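Local atomic coordinates of thiazoline oxidase/subtilisin-like protease (Prochloron didemni, PDB entry 4H6X), a protein that probably acts as a subtilisin-like protease in patellamide maturation, where it is thought to cleave and macrocyclise precursor peptides by transamidation. Residues E88-E91 and A92-A95. Numbering follows the deposited sequence.
Sequences EKEE and ALEA
Lys89 and Leu93, one helical turn apart, carry the side-chain part of this contact within the surface helix 87-96. Lys89 starts out with CG trans to its own backbone nitrogen (chi1 175°) and then runs fully extended, a course that carries CG and CE obliquely past one leucine methyl. CG lies 3.9 Å from Leu93 CD1. Leu93 CG also sits 3.4 Å from Lys89 O, the carbonyl that accepts the Leu93 N-H at 3.0 Å in a nearly straight bond. This is the packed side: Leu93 is buried against Phe76 and Ile79 of helix 70-82, and Ala92 reaches Ile79 and Leu84. The other side is loose. Glu91 leads its carboxylate away from the following turn, and Glu94, bent at chi2 (64°), turns its end outward to form a salt bridge through OE1 with Lys101. There the two segments are joined chiefly by backbone hydrogen bonds, including Ala95 N to Glu91 O at 2.9 Å. The chemistry is that of an amphipathic alpha-helix: four N-H...O=C hydrogen bonds from residue i+4 back to residue i pair the amides of 92-95 with the carbonyls of 88-91, apolar groups join it to the neighbouring helix, Glu88 and Glu91 remain exposed, and Lys101 partners the charge of Glu94.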
ATOM      1  N   GLU A  88       5.951 -28.265   1.140  1.00 51.12           N
ATOM      2  CA  GLU A  88       7.407 -28.158   1.283  1.00 50.92           C
ATOM      3  C   GLU A  88       7.795 -26.868   2.007  1.00 48.22           C
ATOM      4  O   GLU A  88       8.658 -26.881   2.889  1.00 46.21           O
ATOM      5  CB  GLU A  88       8.116 -28.211  -0.076  1.00 52.74           C
ATOM      6  CG  GLU A  88       8.121 -29.576  -0.746  1.00 58.54           C
ATOM      7  CD  GLU A  88       8.967 -29.617  -2.012  1.00 59.50           C
ATOM      8  OE1 GLU A  88       9.898 -28.794  -2.158  1.00 56.92           O
ATOM      9  OE2 GLU A  88       8.702 -30.489  -2.864  1.00 64.46           O
ATOM     10  N   LYS A  89       7.150 -25.760   1.632  1.00 46.08           N
ATOM     11  CA  LYS A  89       7.409 -24.466   2.259  1.00 42.96           C
ATOM     12  C   LYS A  89       6.985 -24.474   3.725  1.00 41.25           C
ATOM     13  O   LYS A  89       7.737 -24.018   4.589  1.00 37.24           O
ATOM     14  CB  LYS A  89       6.716 -23.327   1.494  1.00 45.13           C
ATOM     15  CG  LYS A  89       6.834 -21.966   2.163  1.00 46.47           C
ATOM     16  CD  LYS A  89       6.164 -20.850   1.370  1.00 46.75           C
ATOM     17  CE  LYS A  89       6.181 -19.553   2.171  1.00 47.49           C
ATOM     18  NZ  LYS A  89       5.591 -18.374   1.464  1.00 50.36           N
ATOM     19  N   GLU A  90       5.793 -25.004   3.999  1.00 42.94           N
ATOM     20  CA  GLU A  90       5.258 -25.060   5.367  1.00 44.93           C
ATOM     21  C   GLU A  90       6.163 -25.850   6.304  1.00 43.96           C
ATOM     22  O   GLU A  90       6.424 -25.426   7.435  1.00 40.86           O
ATOM     23  CB  GLU A  90       3.847 -25.654   5.385  1.00 46.82           C
ATOM     24  CG  GLU A  90       2.830 -24.871   4.566  1.00 51.28           C
ATOM     25  CD  GLU A  90       2.827 -23.394   4.904  1.00 53.85           C
ATOM     26  OE1 GLU A  90       2.524 -23.057   6.066  1.00 53.10           O
ATOM     27  OE2 GLU A  90       3.142 -22.573   4.010  1.00 57.21           O
ATOM     28  N   GLU A  91       6.652 -26.991   5.822  1.00 43.17           N
ATOM     29  CA  GLU A  91       7.528 -27.847   6.625  1.00 45.68           C
ATOM     30  C   GLU A  91       8.874 -27.180   6.902  1.00 41.01           C
ATOM     31  O   GLU A  91       9.389 -27.263   8.017  1.00 40.11           O
ATOM     32  CB  GLU A  91       7.709 -29.221   5.965  1.00 49.64           C
ATOM     33  CG  GLU A  91       6.492 -30.129   6.105  1.00 55.55           C
ATOM     34  CD  GLU A  91       6.461 -31.276   5.096  1.00 60.66           C
ATOM     35  OE1 GLU A  91       7.470 -31.516   4.392  1.00 61.44           O
ATOM     36  OE2 GLU A  91       5.413 -31.948   5.004  1.00 64.10           O
ATOM     37  N   ALA A  92       9.419 -26.494   5.900  1.00 38.79           N
ATOM     38  CA  ALA A  92      10.696 -25.802   6.047  1.00 35.54           C
ATOM     39  C   ALA A  92      10.617 -24.646   7.049  1.00 36.08           C
ATOM     40  O   ALA A  92      11.542 -24.450   7.829  1.00 35.44           O
ATOM     41  CB  ALA A  92      11.185 -25.299   4.700  1.00 35.44           C
ATOM     42  N   LEU A  93       9.520 -23.880   7.016  1.00 34.94           N
ATOM     43  CA  LEU A  93       9.299 -22.777   7.967  1.00 34.01           C
ATOM     44  C   LEU A  93       9.184 -23.297   9.382  1.00 33.77           C
ATOM     45  O   LEU A  93       9.763 -22.726  10.320  1.00 32.42           O
ATOM     46  CB  LEU A  93       8.021 -21.995   7.617  1.00 32.20           C
ATOM     47  CG  LEU A  93       8.060 -21.161   6.340  1.00 30.56           C
ATOM     48  CD1 LEU A  93       6.645 -20.856   5.871  1.00 30.56           C
ATOM     49  CD2 LEU A  93       8.874 -19.894   6.555  1.00 30.54           C
ATOM     50  N   GLU A  94       8.426 -24.383   9.520  1.00 35.98           N
ATOM     51  CA  GLU A  94       8.212 -25.045  10.805  1.00 39.40           C
ATOM     52  C   GLU A  94       9.505 -25.646  11.357  1.00 39.80           C
ATOM     53  O   GLU A  94       9.715 -25.672  12.565  1.00 40.56           O
ATOM     54  CB  GLU A  94       7.130 -26.124  10.669  1.00 42.54           C
ATOM     55  CG  GLU A  94       6.620 -26.703  11.988  1.00 48.31           C
ATOM     56  CD  GLU A  94       5.898 -25.690  12.870  1.00 49.08           C
ATOM     57  OE1 GLU A  94       5.494 -24.613  12.381  1.00 49.19           O
ATOM     58  OE2 GLU A  94       5.732 -25.978  14.071  1.00 54.28           O
ATOM     59  N   ALA A  95      10.369 -26.116  10.463  1.00 37.46           N
ATOM     60  CA  ALA A  95      11.647 -26.709  10.853  1.00 38.14           C
ATOM     61  C   ALA A  95      12.622 -25.689  11.468  1.00 37.11           C
ATOM     62  O   ALA A  95      13.434 -26.041  12.321  1.00 36.96           O
ATOM     63  CB  ALA A  95      12.285 -27.414   9.657  1.00 35.57           C
TER